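Local coordinates for FBP protein (Leishmania major, PDB 5OEZ) that probably hydrolyses fructose 1,6-bisphosphate to fructose 6-phosphate and phosphate, a magnesium-dependent step of gluconeogenesis, as a homotetramer with a nucleotide-binding site, at residues I76-F81 / S96-Q101; T29-A34 / Y113-D118. One frame throughout, in Å; residues are numbered along the deposited sequence.

Contact 1 of 2, residues I76-F81 / S96-Q101; sequences ISNIAF and SEEEEQ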
loop_
_atom_site.group_PDB
_atom_site.type_symbol
_atom_site.label_atom_id
_atom_site.label_comp_id
_atom_site.label_asym_id
_atom_site.label_seq_id
_atom_site.Cartn_x
_atom_site.Cartn_y
_atom_site.Cartn_z
ATOM N N ILE C 76 -6.979 16.695 12.634
ATOM C CA ILE C 76 -7.253 15.288 12.322
ATOM C C ILE C 76 -6.574 14.371 13.334
ATOM O O ILE C 76 -7.203 13.454 13.848
ATOM C CB ILE C 76 -6.785 14.924 10.885
ATOM C CG1 ILE C 76 -7.693 15.575 9.845
ATOM C CG2 ILE C 76 -6.787 13.416 10.650
ATOM C CD1 ILE C 76 -7.005 15.812 8.520
ATOM N N SER C 77 -5.283 14.600 13.583
ATOM C CA SER C 77 -4.549 13.798 14.563
ATOM C C SER C 77 -5.168 13.830 15.941
ATOM O O SER C 77 -5.219 12.808 16.601
ATOM C CB SER C 77 -3.083 14.185 14.675
ATOM O OG SER C 77 -2.482 14.222 13.396
ATOM N N ASN C 78 -5.643 14.993 16.369
ATOM C CA ASN C 78 -6.249 15.117 17.685
ATOM C C ASN C 78 -7.555 14.337 17.762
ATOM O O ASN C 78 -7.765 13.557 18.689
ATOM C CB ASN C 78 -6.496 16.583 18.029
ATOM C CG ASN C 78 -6.861 16.774 19.484
ATOM O OD1 ASN C 78 -6.199 16.241 20.377
ATOM N ND2 ASN C 78 -7.933 17.503 19.732
ATOM N N ILE C 79 -8.406 14.540 16.764
ATOM C CA ILE C 79 -9.680 13.832 16.631
ATOM C C ILE C 79 -9.518 12.301 16.684
ATOM O O ILE C 79 -10.305 11.607 17.341
ATOM C CB ILE C 79 -10.385 14.227 15.310
ATOM C CG1 ILE C 79 -10.935 15.652 15.420
ATOM C CG2 ILE C 79 -11.538 13.270 14.964
ATOM C CD1 ILE C 79 -11.349 16.272 14.100
ATOM N N ALA C 80 -8.504 11.797 15.981
ATOM C CA ALA C 80 -8.234 10.366 15.894
ATOM C C ALA C 80 -7.859 9.782 17.239
ATOM O O ALA C 80 -8.509 8.850 17.723
ATOM C CB ALA C 80 -7.125 10.104 14.892
ATOM N N PHE C 81 -6.833 10.350 17.861
ATOM C CA PHE C 81 -6.424 9.907 19.201
ATOM C C PHE C 81 -7.582 9.886 20.193
ATOM O O PHE C 81 -7.749 8.910 20.914
ATOM C CB PHE C 81 -5.288 10.750 19.756
ATOM C CG PHE C 81 -3.924 10.168 19.516
ATOM C CD1 PHE C 81 -3.457 9.142 20.309
ATOM C CD2 PHE C 81 -3.097 10.674 18.517
ATOM C CE1 PHE C 81 -2.196 8.602 20.101
ATOM C CE2 PHE C 81 -1.833 10.150 18.306
ATOM C CZ PHE C 81 -1.379 9.110 19.100
ATOM N N SER C 96 -5.092 16.113 25.925
ATOM C CA SER C 96 -4.417 16.486 24.683
ATOM C C SER C 96 -3.684 17.814 24.846
ATOM O O SER C 96 -4.273 18.766 25.324
ATOM C CB SER C 96 -5.454 16.654 23.587
ATOM O OG SER C 96 -4.822 16.997 22.373
ATOM N N GLU C 97 -2.429 17.883 24.400
ATOM C CA GLU C 97 -1.626 19.104 24.481
ATOM C C GLU C 97 -2.295 20.334 23.868
ATOM O O GLU C 97 -2.111 21.440 24.373
ATOM C CB GLU C 97 -0.269 18.924 23.802
ATOM C CG GLU C 97 0.744 20.000 24.163
ATOM C CD GLU C 97 2.133 19.678 23.587
ATOM O OE1 GLU C 97 2.243 19.575 22.369
ATOM O OE2 GLU C 97 3.145 19.513 24.319
ATOM N N GLU C 98 -3.082 20.128 22.813
ATOM C CA GLU C 98 -3.756 21.208 22.104
ATOM C C GLU C 98 -4.937 21.822 22.865
ATOM O O GLU C 98 -5.298 22.974 22.594
ATOM C CB GLU C 98 -4.245 20.729 20.735
ATOM C CG GLU C 98 -3.180 20.007 19.880
ATOM C CD GLU C 98 -3.546 19.883 18.403
ATOM O OE1 GLU C 98 -4.722 20.087 18.033
ATOM O OE2 GLU C 98 -2.640 19.571 17.596
ATOM N N GLU C 99 -5.468 21.118 23.864
ATOM C CA GLU C 99 -6.663 21.554 24.583
ATOM C C GLU C 99 -6.381 22.089 25.987
ATOM O O GLU C 99 -5.462 21.646 26.677
ATOM C CB GLU C 99 -7.628 20.398 24.663
ATOM C CG GLU C 99 -7.874 19.789 23.297
ATOM C CD GLU C 99 -9.032 18.819 23.265
ATOM O OE1 GLU C 99 -9.512 18.397 24.336
ATOM O OE2 GLU C 99 -9.468 18.491 22.149
ATOM N N GLU C 100 -7.187 23.051 26.410
ATOM C CA GLU C 100 -6.974 23.678 27.712
ATOM C C GLU C 100 -7.368 22.789 28.904
ATOM O O GLU C 100 -6.743 22.875 29.957
ATOM C CB GLU C 100 -7.581 25.075 27.792
ATOM C CG GLU C 100 -6.844 26.018 28.772
ATOM C CD GLU C 100 -5.348 26.283 28.485
ATOM O OE1 GLU C 100 -4.765 25.759 27.512
ATOM O OE2 GLU C 100 -4.725 27.042 29.263
ATOM N N GLN C 101 -8.377 21.934 28.734
ATOM C CA GLN C 101 -8.848 21.073 29.818
ATOM C C GLN C 101 -8.698 19.607 29.473
ATOM O O GLN C 101 -8.631 19.239 28.312
ATOM C CB GLN C 101 -10.311 21.363 30.135
ATOM C CG GLN C 101 -10.516 22.630 30.946
ATOM C CD GLN C 101 -11.975 22.884 31.262
ATOM O OE1 GLN C 101 -12.835 22.029 31.017
ATOM N NE2 GLN C 101 -12.265 24.055 31.818
#

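Contact 2 of 2, residues T29-A34 / Y113-D118; sequences TLLMMA and YLIFFD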
loop_
_atom_site.group_PDB
_atom_site.type_symbol
_atom_site.label_atom_id
_atom_site.label_comp_id
_atom_site.label_asym_id
_atom_site.label_seq_id
_atom_site.Cartn_x
_atom_site.Cartn_y
_atom_site.Cartn_z
ATOM N N THR C 29 -3.687 -3.760 26.898
ATOM C CA THR C 29 -3.774 -4.250 25.536
ATOM C C THR C 29 -4.755 -3.417 24.716
ATOM O O THR C 29 -4.439 -3.005 23.592
ATOM C CB THR C 29 -4.177 -5.732 25.547
ATOM O OG1 THR C 29 -3.161 -6.476 26.218
ATOM C CG2 THR C 29 -4.320 -6.301 24.132
ATOM N N LEU C 30 -5.942 -3.175 25.266
ATOM C CA LEU C 30 -6.943 -2.377 24.565
ATOM C C LEU C 30 -6.451 -0.955 24.348
ATOM O O LEU C 30 -6.654 -0.395 23.269
ATOM C CB LEU C 30 -8.293 -2.388 25.288
ATOM C CG LEU C 30 -9.005 -3.736 25.474
ATOM C CD1 LEU C 30 -10.427 -3.522 25.982
ATOM C CD2 LEU C 30 -9.018 -4.559 24.202
ATOM N N LEU C 31 -5.784 -0.380 25.354
ATOM C CA LEU C 31 -5.179 0.942 25.202
ATOM C C LEU C 31 -4.177 0.982 24.034
ATOM O O LEU C 31 -4.223 1.873 23.199
ATOM C CB LEU C 31 -4.477 1.368 26.491
ATOM C CG LEU C 31 -3.858 2.767 26.505
ATOM C CD1 LEU C 31 -4.962 3.798 26.641
ATOM C CD2 LEU C 31 -2.879 2.910 27.660
ATOM N N MET C 32 -3.268 0.021 23.996
ATOM C CA MET C 32 -2.266 -0.022 22.942
ATOM C C MET C 32 -2.854 -0.306 21.568
ATOM O O MET C 32 -2.299 0.159 20.582
ATOM C CB MET C 32 -1.127 -0.987 23.279
ATOM C CG MET C 32 -0.267 -0.526 24.455
ATOM S SD MET C 32 0.320 1.179 24.329
ATOM C CE MET C 32 1.036 1.244 22.670
ATOM N N MET C 33 -3.964 -1.047 21.499
ATOM C CA MET C 33 -4.698 -1.187 20.232
ATOM C C MET C 33 -5.178 0.148 19.739
ATOM O O MET C 33 -5.065 0.458 18.543
ATOM C CB MET C 33 -5.946 -2.055 20.366
ATOM C CG MET C 33 -5.919 -3.355 19.613
ATOM S SD MET C 33 -5.670 -4.750 20.713
ATOM C CE MET C 33 -7.013 -4.845 21.873
ATOM N N ALA C 34 -5.790 0.907 20.647
ATOM C CA ALA C 34 -6.320 2.216 20.298
ATOM C C ALA C 34 -5.208 3.171 19.800
ATOM O O ALA C 34 -5.404 3.907 18.822
ATOM C CB ALA C 34 -7.069 2.804 21.477
ATOM N N TYR C 113 -6.765 4.288 33.279
ATOM C CA TYR C 113 -5.569 4.978 32.803
ATOM C C TYR C 113 -5.820 6.471 32.590
ATOM O O TYR C 113 -6.880 6.873 32.110
ATOM C CB TYR C 113 -5.035 4.326 31.519
ATOM C CG TYR C 113 -4.443 2.962 31.773
ATOM C CD1 TYR C 113 -3.333 2.813 32.597
ATOM C CD2 TYR C 113 -4.977 1.820 31.179
ATOM C CE1 TYR C 113 -2.768 1.570 32.827
ATOM C CE2 TYR C 113 -4.422 0.569 31.413
ATOM C CZ TYR C 113 -3.319 0.447 32.240
ATOM O OH TYR C 113 -2.756 -0.791 32.488
ATOM N N LEU C 114 -4.831 7.282 32.967
ATOM C CA LEU C 114 -4.783 8.705 32.622
ATOM C C LEU C 114 -3.762 8.806 31.506
ATOM O O LEU C 114 -2.636 8.358 31.683
ATOM C CB LEU C 114 -4.319 9.559 33.809
ATOM C CG LEU C 114 -5.202 9.612 35.070
ATOM C CD1 LEU C 114 -4.949 8.432 35.980
ATOM C CD2 LEU C 114 -4.952 10.906 35.837
ATOM N N ILE C 115 -4.133 9.391 30.369
ATOM C CA ILE C 115 -3.212 9.473 29.238
ATOM C C ILE C 115 -3.092 10.911 28.752
ATOM O O ILE C 115 -4.083 11.609 28.572
ATOM C CB ILE C 115 -3.577 8.497 28.099
ATOM C CG1 ILE C 115 -2.595 8.643 26.942
ATOM C CG2 ILE C 115 -4.996 8.700 27.602
ATOM C CD1 ILE C 115 -2.549 7.424 26.035
ATOM N N PHE C 116 -1.850 11.347 28.588
ATOM C CA PHE C 116 -1.534 12.687 28.166
ATOM C C PHE C 116 -0.720 12.533 26.917
ATOM O O PHE C 116 0.287 11.830 26.934
ATOM C CB PHE C 116 -0.763 13.413 29.269
ATOM C CG PHE C 116 -1.580 13.591 30.495
ATOM C CD1 PHE C 116 -2.454 14.655 30.596
ATOM C CD2 PHE C 116 -1.538 12.654 31.513
ATOM C CE1 PHE C 116 -3.253 14.819 31.718
ATOM C CE2 PHE C 116 -2.337 12.801 32.634
ATOM C CZ PHE C 116 -3.200 13.883 32.736
ATOM N N PHE C 117 -1.158 13.173 25.837
ATOM C CA PHE C 117 -0.519 12.964 24.560
ATOM C C PHE C 117 -0.355 14.240 23.760
ATOM O O PHE C 117 -1.130 15.168 23.894
ATOM C CB PHE C 117 -1.293 11.899 23.757
ATOM C CG PHE C 117 -2.691 12.307 23.389
ATOM C CD1 PHE C 117 -3.751 12.119 24.268
ATOM C CD2 PHE C 117 -2.946 12.891 22.159
ATOM C CE1 PHE C 117 -5.038 12.516 23.921
ATOM C CE2 PHE C 117 -4.227 13.302 21.820
ATOM C CZ PHE C 117 -5.275 13.127 22.704
ATOM N N ASP C 118 0.716 14.280 22.973
ATOM C CA ASP C 118 0.905 15.271 21.936
ATOM C C ASP C 118 0.585 14.548 20.610
ATOM O O ASP C 118 1.384 13.743 20.138
ATOM C CB ASP C 118 2.342 15.795 21.978
ATOM C CG ASP C 118 2.612 16.889 20.945
ATOM O OD1 ASP C 118 1.679 17.341 20.242
ATOM O OD2 ASP C 118 3.781 17.332 20.856
#

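Contact 1 of 2, residues I76-F81 / S96-Q101
Glu99 OE2 is gripped by two N-H donors: the neutral amide of Asn78, with ND2 at 3.0 Å from OE2, and the charged ammonium group of Lys82, which makes a salt bridge to it from the next turn of the helix 72-87. The N-H of Asn78 reaches OE2 at an angle of 153°. OE2 lies in the plane of the amide, yet the amide meets the carboxylate from above its plane, the two planes standing 75° apart. With CG trans to the backbone N (chi1 -168°), the amide of Asn78 reaches from the helix to the end of strand 91-96 and the turn that follows it. Its carbonyl end accepts a hydrogen bond from the hydroxyl of Ser96, whose OG stands 2.5 Å from Asn78 OD1 and somewhat above the carbonyl plane. An asparagine suits this place because it both donates and accepts; the two bonds fix the rotation of the amide and give each end of this buried side chain a partner. The short hydroxyl of Ser96 donates close to the strand end, while the longer, charged Glu99 can serve both Asn78 and Lys82. Phe117 of the strand 113-121 packs against both Asn78 and Ser96.

Ser96, at the strand end, and Glu99 are brought together by a type I beta turn, closed by the bond from Glu99 N to Ser96 O. Between them stand Glu97 and Glu98, which bind manganese in other crystals of this protein together with Asp74, near the start of helix 72-87. The arrangement joins helix and turn beside the metal site of the class 1 fructose-1,6-bisphosphatase fold.

Contact 2 of 2, residues T29-A34 / Y113-D118
The segment 29-34 is a piece of the long helix 27-47, and the segment 113-118 is an extended strand in the large mixed sheet; their backbones stay well apart, the nearest CA atoms, those of Leu31 and Tyr113, being 8.6 Å from each other. From the helix, Leu31 alone makes the contact, meeting two side chains that come from the strand. A chi1 of -177° swings the Leu31 branch away from its own backbone N, out toward the strand, and its two methyl groups are divided between two residues. CD2 sits over one face of the Tyr113 ring, 4.2 Å from Tyr113 CD2, while CD1 meets the end of Ile115 at 4.4 Å from Ile115 CD1. Tyr113 and Ile115, two positions apart, both direct their side chains to the helix, so a forked leucine can touch both. Val138 of the neighbouring strand 132-140 and Leu85 of the helix 72-87 pack against Leu31 and Ile115 as well, making a layer of aliphatic groups between helices and sheet. Thr29 and Tyr113 belong to the AMP site seen in other crystals of this protein. No hydrogen bond crosses the contact: helix and strand are held by apolar packing, where shape and burial of the methyl groups, not directed bonds, set the fit.

Contact 2 packs a helix on the large mixed sheet of the N-terminal family region; contact 1 ties a helix to the end of one of its strands and the turn that follows. Contact 2 is fully buried and purely apolar, whereas contact 1 is partly buried and depends on directed polar bonds and charge. They meet through Phe117: its backbone O probably accepts a hydrogen bond from Glu97 N, and its ring packs on Phe81 of the helix in contact 1. The strand 113-118 runs from Tyr113 of the AMP site to Asp118 of the metal site, with Glu97 beside it. Both helix segments also reach the second subunit, through Ile79 in contact 1 and through Thr29, Leu30 and Met33 in contact 2.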